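Pullulanase (Bacillus acidopullulyticus, PDB 2WAN) hydrolyses the alpha-1,6-glucosidic linkages of pullulan and probably of branched starch polysaccharides, acting as a debranching glycoside hydrolase. Local coordinates at residues A[869-874]-A[909-914]; A[153-158]-A[276-281]. All blocks are in the same frame, centred on the assembly; numbering follows the deposited sequence.

Overall arrangement
Contacts 1 and 2 illustrate two ways of joining beta structure at distant parts of one pullulanase chain. Contact 2 is a direct antiparallel strand pairing in an N-terminal beta domain; contact 1 joins two sheets of the C-terminal all-beta domain through an asparagine side chain bonded to backbone carbonyls and a small apolar contact. They follow one another in sequence, with the eight-stranded parallel barrel of the catalytic domain encoded between them. The centres of contacts 1 and 2 lie about 73 Å apart, on opposite sides of the chain's centre. The nearest atoms of contacts 1 and 2 are about 58 Å apart. A glycerol, probably from the crystallisation liquor, comes within about 4 Å of the Ala913 side chain in contact 1.

Contact 1: A[869-874]-A[909-914]; sequences IVMYNP and VQVPAI
The carboxamide of Asn873 points ND2 at two successive carbonyls of segment 909-914. ND2 donates to Pro912 O at 3.1 Å, with the acceptor tilted 25° from the amide plane and the donor standing well above the Pro912 carbonyl plane; a weak, bent bond runs from ND2 to Val911 O at 3.3 Å. Thr877 O takes a further bond from ND2, and Asn875 ND2 holds OD1, so both ends of the amide are fixed. CG lies anti to the backbone N (chi1 178°), which carries the amide across the gap while CB rests on Val911 CG1 at 3.7 Å. With alanine in its place, the carbonyls of Val911 and Pro912 would probably lose the ND2 donor that ties them to strand 868-873. The other methyl of Val911, CG2, meets Met871 SD at 3.7 Å. Where the two segments close up, Ile914 CA makes a C-H...O contact with Asn873 O at 3.0 Å. Strand 868-873 runs between strands 852-856 and 915-920, whereas strand 908-911 pairs with 879-882, whose Leu881 also touches Met871; the contact thus joins two sheets of the all-beta domain.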
ATOM      1  N   ILE A 869      20.113   6.237  29.409  1.00  8.72           N
ATOM      2  CA  ILE A 869      21.125   6.358  28.354  1.00 11.27           C
ATOM      3  C   ILE A 869      21.211   5.060  27.561  1.00  9.17           C
ATOM      4  O   ILE A 869      21.218   3.987  28.140  1.00 10.85           O
ATOM      5  CB  ILE A 869      22.528   6.732  28.898  1.00  9.94           C
ATOM      6  CG1 ILE A 869      22.542   8.194  29.317  1.00  9.92           C
ATOM      7  CG2 ILE A 869      23.626   6.450  27.815  1.00 11.72           C
ATOM      8  CD1 ILE A 869      23.819   8.594  30.083  1.00 13.40           C
ATOM      9  N   VAL A 870      21.228   5.176  26.231  1.00  7.95           N
ATOM     10  CA  VAL A 870      21.437   4.021  25.356  1.00  9.01           C
ATOM     11  C   VAL A 870      22.654   4.335  24.474  1.00 10.81           C
ATOM     12  O   VAL A 870      22.762   5.440  23.946  1.00 11.30           O
ATOM     13  CB  VAL A 870      20.213   3.782  24.417  1.00 11.33           C
ATOM     14  CG1 VAL A 870      20.482   2.666  23.386  1.00 10.26           C
ATOM     15  CG2 VAL A 870      18.952   3.458  25.233  1.00 11.67           C
ATOM     16  N   MET A 871      23.552   3.362  24.302  1.00  9.22           N
ATOM     17  CA  MET A 871      24.660   3.503  23.336  1.00  9.38           C
ATOM     18  C   MET A 871      24.836   2.231  22.513  1.00  9.71           C
ATOM     19  O   MET A 871      24.944   1.131  23.083  1.00 11.64           O
ATOM     20  CB  MET A 871      25.980   3.840  24.048  1.00  9.25           C
ATOM     21  CG  MET A 871      27.165   3.919  23.078  1.00 12.00           C
ATOM     22  SD  MET A 871      28.586   4.609  23.928  1.00 14.09           S
ATOM     23  CE  MET A 871      29.910   4.004  22.867  1.00 15.25           C
ATOM     24  N   TYR A 872      24.860   2.391  21.189  1.00 10.34           N
ATOM     25  CA  TYR A 872      25.123   1.287  20.265  1.00 10.67           C
ATOM     26  C   TYR A 872      26.598   1.317  19.910  1.00 11.34           C
ATOM     27  O   TYR A 872      27.095   2.345  19.439  1.00 11.28           O
ATOM     28  CB  TYR A 872      24.308   1.429  18.974  1.00 10.45           C
ATOM     29  CG  TYR A 872      22.838   1.737  19.160  1.00 11.40           C
ATOM     30  CD1 TYR A 872      22.018   0.922  19.931  1.00 10.59           C
ATOM     31  CD2 TYR A 872      22.269   2.827  18.517  1.00 10.67           C
ATOM     32  CE1 TYR A 872      20.639   1.221  20.085  1.00 10.39           C
ATOM     33  CE2 TYR A 872      20.916   3.136  18.669  1.00 10.68           C
ATOM     34  CZ  TYR A 872      20.118   2.331  19.453  1.00 12.27           C
ATOM     35  OH  TYR A 872      18.786   2.647  19.581  1.00 10.36           O
ATOM     36  N   ASN A 873      27.286   0.206  20.151  1.00 10.75           N
ATOM     37  CA  ASN A 873      28.695   0.045  19.748  1.00 10.67           C
ATOM     38  C   ASN A 873      28.878  -1.111  18.761  1.00 11.58           C
ATOM     39  O   ASN A 873      29.056  -2.252  19.195  1.00 12.17           O
ATOM     40  CB  ASN A 873      29.609  -0.189  20.951  1.00 10.00           C
ATOM     41  CG  ASN A 873      31.054  -0.397  20.519  1.00 13.47           C
ATOM     42  OD1 ASN A 873      31.439   0.081  19.460  1.00 13.22           O
ATOM     43  ND2 ASN A 873      31.824  -1.129  21.298  1.00 14.43           N
ATOM     44  N   PRO A 874      28.865  -0.818  17.445  1.00 12.23           N
ATOM     45  CA  PRO A 874      29.021  -1.866  16.428  1.00 12.40           C
ATOM     46  C   PRO A 874      30.463  -2.301  16.196  1.00 12.73           C
ATOM     47  O   PRO A 874      30.705  -3.264  15.468  1.00 16.09           O
ATOM     48  CB  PRO A 874      28.497  -1.194  15.162  1.00 13.74           C
ATOM     49  CG  PRO A 874      28.760   0.258  15.377  1.00 12.26           C
ATOM     50  CD  PRO A 874      28.526   0.485  16.840  1.00 12.04           C
ATOM     51  N   VAL A 909      32.084   5.119  31.267  1.00 13.30           N
ATOM     52  CA  VAL A 909      31.712   3.698  31.253  1.00 14.37           C
ATOM     53  C   VAL A 909      32.179   3.033  29.958  1.00 15.31           C
ATOM     54  O   VAL A 909      32.196   3.663  28.889  1.00 14.01           O
ATOM     55  CB  VAL A 909      30.170   3.503  31.462  1.00 15.64           C
ATOM     56  CG1 VAL A 909      29.380   4.044  30.285  1.00 17.30           C
ATOM     57  CG2 VAL A 909      29.818   2.027  31.752  1.00 17.05           C
ATOM     58  N   GLN A 910      32.567   1.765  30.065  1.00 17.06           N
ATOM     59  CA  GLN A 910      33.040   1.007  28.912  1.00 18.51           C
ATOM     60  C   GLN A 910      31.904   0.164  28.320  1.00 17.44           C
ATOM     61  O   GLN A 910      31.157  -0.490  29.051  1.00 17.46           O
ATOM     62  CB  GLN A 910      34.221   0.130  29.334  1.00 19.47           C
ATOM     63  CG  GLN A 910      34.947  -0.535  28.177  1.00 26.34           C
ATOM     64  CD  GLN A 910      36.195  -1.266  28.636  1.00 33.71           C
ATOM     65  OE1 GLN A 910      37.050  -0.694  29.312  1.00 40.86           O
ATOM     66  NE2 GLN A 910      36.299  -2.537  28.278  1.00 38.05           N
ATOM     67  N   VAL A 911      31.751   0.227  27.001  1.00 15.45           N
ATOM     68  CA  VAL A 911      30.732  -0.525  26.301  1.00 15.25           C
ATOM     69  C   VAL A 911      31.407  -1.639  25.522  1.00 15.48           C
ATOM     70  O   VAL A 911      32.189  -1.342  24.605  1.00 15.66           O
ATOM     71  CB  VAL A 911      29.964   0.359  25.285  1.00 16.77           C
ATOM     72  CG1 VAL A 911      28.888  -0.467  24.589  1.00 15.56           C
ATOM     73  CG2 VAL A 911      29.357   1.613  25.987  1.00 20.32           C
ATOM     74  N   PRO A 912      31.100  -2.916  25.846  1.00 14.67           N
ATOM     75  CA  PRO A 912      31.756  -4.013  25.104  1.00 14.46           C
ATOM     76  C   PRO A 912      31.554  -3.976  23.586  1.00 13.63           C
ATOM     77  O   PRO A 912      30.594  -3.370  23.076  1.00 14.32           O
ATOM     78  CB  PRO A 912      31.109  -5.283  25.679  1.00 17.63           C
ATOM     79  CG  PRO A 912      30.568  -4.903  26.995  1.00 18.29           C
ATOM     80  CD  PRO A 912      30.231  -3.423  26.925  1.00 12.11           C
ATOM     81  N   ALA A 913      32.477  -4.621  22.875  1.00 13.69           N
ATOM     82  CA  ALA A 913      32.422  -4.753  21.421  1.00 14.01           C
ATOM     83  C   ALA A 913      31.074  -5.308  20.956  1.00 13.82           C
ATOM     84  O   ALA A 913      30.485  -6.164  21.632  1.00 13.21           O
ATOM     85  CB  ALA A 913      33.538  -5.671  20.951  1.00 14.81           C
ATOM     86  N   ILE A 914      30.601  -4.802  19.815  1.00 11.95           N
ATOM     87  CA  ILE A 914      29.337  -5.222  19.164  1.00 11.29           C
ATOM     88  C   ILE A 914      28.205  -5.434  20.183  1.00 10.80           C
ATOM     89  O   ILE A 914      27.706  -6.547  20.368  1.00 12.88           O
ATOM     90  CB  ILE A 914      29.495  -6.495  18.282  1.00  9.99           C
ATOM     91  CG1 ILE A 914      30.879  -6.515  17.616  1.00 12.37           C
ATOM     92  CG2 ILE A 914      28.383  -6.564  17.222  1.00 12.93           C
ATOM     93  CD1 ILE A 914      31.058  -7.677  16.646  1.00 14.12           C
TER

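Contact 2: A[153-158]-A[276-281]; sequences IPVTSA and LTLASA
Val155, Leu276 and Leu278 form the tight part of this antiparallel pairing, all on one face of the sheet together with Ala158. Val155 spreads its two methyls between the leucines: CG1 meets Leu276 CD2 at 3.9 Å, and CG2 meets Leu278 CD2 at 4.0 Å. With CG set anti to its carbonyl carbon (chi1 -54°), Leu276 brings the same CD2 methyl over Ala158 CB, at 3.6 Å. Phe142 and Val144 of strand 142-146 close in on this aliphatic cluster, and at the end of the pairing Ile153 CG2 continues it against Leu278 CB.

The other face is looser and more polar. Ser157 and Thr277 lie side by side there, and a water links their hydroxyls, bound to Thr277 OG1 at 3.0 Å but only weakly to Ser157 OG. Beyond them the exposed Thr156 lays its CG2 methyl against Ala279 CB, which also packs against the ring of Pro154.

Between Val155 and Ser157 the register slips by one residue, a beta bulge. Thr277 O is gripped by Thr156 N at 2.8 Å and, weakly, by Thr156 OG1, while Thr277 N donates almost straight (168°) to Ser157 O at 3.0 Å. Further along, Ala279 N bonds Pro154 O at 3.0 Å, nearly in line with the C=O. Ser157 N, at the bulge, is buried with no partner, a probable cost of the slip.

The join pairs strands 152-160 and 273-278, flanked by 142-146 and 124-129, and brings together parts of the chain separated in sequence by a long span that includes the X25 domain. Backbone bonds and aliphatic packing carry it and no ionisable side chain takes part, so the join itself is probably little affected by protonation.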
ATOM      1  N   ILE A 153     -24.779   9.618 -33.086  1.00 40.42           N
ATOM      2  CA  ILE A 153     -24.522  10.724 -32.168  1.00 39.96           C
ATOM      3  C   ILE A 153     -23.447  11.610 -32.792  1.00 40.26           C
ATOM      4  O   ILE A 153     -22.334  11.141 -33.054  1.00 40.12           O
ATOM      5  CB  ILE A 153     -24.078  10.238 -30.761  1.00 39.15           C
ATOM      6  CG1 ILE A 153     -25.147   9.312 -30.159  1.00 41.56           C
ATOM      7  CG2 ILE A 153     -23.813  11.437 -29.842  1.00 39.22           C
ATOM      8  CD1 ILE A 153     -24.711   8.551 -28.906  1.00 39.37           C
ATOM      9  N   PRO A 154     -23.781  12.887 -33.056  1.00 39.64           N
ATOM     10  CA  PRO A 154     -22.795  13.768 -33.685  1.00 39.51           C
ATOM     11  C   PRO A 154     -21.586  14.062 -32.788  1.00 37.53           C
ATOM     12  O   PRO A 154     -21.747  14.334 -31.595  1.00 37.45           O
ATOM     13  CB  PRO A 154     -23.590  15.051 -33.953  1.00 38.38           C
ATOM     14  CG  PRO A 154     -25.028  14.602 -34.004  1.00 39.87           C
ATOM     15  CD  PRO A 154     -25.109  13.525 -32.965  1.00 39.96           C
ATOM     16  N   VAL A 155     -20.394  13.974 -33.377  1.00 35.34           N
ATOM     17  CA  VAL A 155     -19.163  14.444 -32.751  1.00 34.32           C
ATOM     18  C   VAL A 155     -19.063  15.948 -33.002  1.00 35.66           C
ATOM     19  O   VAL A 155     -19.010  16.389 -34.157  1.00 36.92           O
ATOM     20  CB  VAL A 155     -17.923  13.715 -33.323  1.00 34.23           C
ATOM     21  CG1 VAL A 155     -16.634  14.285 -32.734  1.00 36.61           C
ATOM     22  CG2 VAL A 155     -18.016  12.205 -33.075  1.00 31.79           C
ATOM     23  N   THR A 156     -19.050  16.729 -31.923  1.00 35.71           N
ATOM     24  CA  THR A 156     -19.082  18.194 -32.012  1.00 35.56           C
ATOM     25  C   THR A 156     -17.698  18.857 -31.981  1.00 36.93           C
ATOM     26  O   THR A 156     -17.558  20.036 -32.336  1.00 35.09           O
ATOM     27  CB  THR A 156     -19.958  18.816 -30.901  1.00 36.26           C
ATOM     28  OG1 THR A 156     -19.384  18.547 -29.613  1.00 36.09           O
ATOM     29  CG2 THR A 156     -21.380  18.259 -30.958  1.00 37.43           C
ATOM     30  N   SER A 157     -16.691  18.095 -31.556  1.00 35.90           N
ATOM     31  CA  SER A 157     -15.333  18.604 -31.371  1.00 36.40           C
ATOM     32  C   SER A 157     -14.342  17.450 -31.297  1.00 35.53           C
ATOM     33  O   SER A 157     -14.644  16.389 -30.736  1.00 35.22           O
ATOM     34  CB  SER A 157     -15.245  19.452 -30.097  1.00 36.48           C
ATOM     35  OG  SER A 157     -13.898  19.790 -29.800  1.00 42.57           O
ATOM     36  N   ALA A 158     -13.167  17.655 -31.883  1.00 34.33           N
ATOM     37  CA  ALA A 158     -12.099  16.666 -31.845  1.00 33.24           C
ATOM     38  C   ALA A 158     -10.762  17.361 -31.605  1.00 34.63           C
ATOM     39  O   ALA A 158     -10.272  18.100 -32.467  1.00 34.35           O
ATOM     40  CB  ALA A 158     -12.066  15.858 -33.135  1.00 33.85           C
ATOM     41  N   LEU A 276     -12.781  13.366 -27.981  1.00 28.70           N
ATOM     42  CA  LEU A 276     -14.003  13.714 -28.721  1.00 29.13           C
ATOM     43  C   LEU A 276     -15.120  14.195 -27.808  1.00 30.26           C
ATOM     44  O   LEU A 276     -15.375  13.606 -26.753  1.00 30.62           O
ATOM     45  CB  LEU A 276     -14.491  12.507 -29.544  1.00 28.20           C
ATOM     46  CG  LEU A 276     -13.481  11.864 -30.497  1.00 28.82           C
ATOM     47  CD1 LEU A 276     -13.964  10.516 -31.031  1.00 26.18           C
ATOM     48  CD2 LEU A 276     -13.149  12.810 -31.652  1.00 23.04           C
ATOM     49  N   THR A 277     -15.781  15.274 -28.212  1.00 30.29           N
ATOM     50  CA  THR A 277     -16.961  15.755 -27.503  1.00 30.23           C
ATOM     51  C   THR A 277     -18.189  15.339 -28.297  1.00 31.33           C
ATOM     52  O   THR A 277     -18.219  15.481 -29.524  1.00 31.73           O
ATOM     53  CB  THR A 277     -16.933  17.280 -27.284  1.00 32.08           C
ATOM     54  OG1 THR A 277     -15.760  17.627 -26.545  1.00 32.20           O
ATOM     55  CG2 THR A 277     -18.161  17.755 -26.502  1.00 32.57           C
ATOM     56  N   LEU A 278     -19.185  14.804 -27.592  1.00 30.34           N
ATOM     57  CA  LEU A 278     -20.417  14.316 -28.217  1.00 31.36           C
ATOM     58  C   LEU A 278     -21.583  15.270 -27.977  1.00 29.37           C
ATOM     59  O   LEU A 278     -21.602  15.998 -26.978  1.00 30.96           O
ATOM     60  CB  LEU A 278     -20.754  12.910 -27.706  1.00 31.15           C
ATOM     61  CG  LEU A 278     -19.693  11.816 -27.862  1.00 32.46           C
ATOM     62  CD1 LEU A 278     -20.260  10.481 -27.378  1.00 31.65           C
ATOM     63  CD2 LEU A 278     -19.155  11.683 -29.294  1.00 33.89           C
ATOM     64  N   ALA A 279     -22.546  15.273 -28.902  1.00 30.85           N
ATOM     65  CA  ALA A 279     -23.728  16.141 -28.789  1.00 31.40           C
ATOM     66  C   ALA A 279     -24.668  15.698 -27.669  1.00 31.08           C
ATOM     67  O   ALA A 279     -25.279  16.530 -27.002  1.00 30.28           O
ATOM     68  CB  ALA A 279     -24.483  16.222 -30.124  1.00 31.80           C
ATOM     69  N   SER A 280     -24.755  14.383 -27.461  1.00 30.90           N
ATOM     70  CA  SER A 280     -25.578  13.818 -26.391  1.00 30.54           C
ATOM     71  C   SER A 280     -24.813  12.725 -25.644  1.00 29.07           C
ATOM     72  O   SER A 280     -23.864  12.140 -26.184  1.00 28.25           O
ATOM     73  CB  SER A 280     -26.883  13.249 -26.959  1.00 30.02           C
ATOM     74  OG  SER A 280     -26.614  12.201 -27.876  1.00 32.30           O
ATOM     75  N   ALA A 281     -25.249  12.456 -24.417  1.00 28.26           N
ATOM     76  CA  ALA A 281     -24.654  11.422 -23.558  1.00 27.01           C
ATOM     77  C   ALA A 281     -25.155  10.015 -23.908  1.00 26.10           C
ATOM     78  O   ALA A 281     -26.350   9.733 -23.769  1.00 26.73           O
ATOM     79  CB  ALA A 281     -24.944  11.738 -22.103  1.00 27.19           C
TER
HETATM   80  O   HOH W   1     -13.018  17.303 -27.772  1.00 36.39           O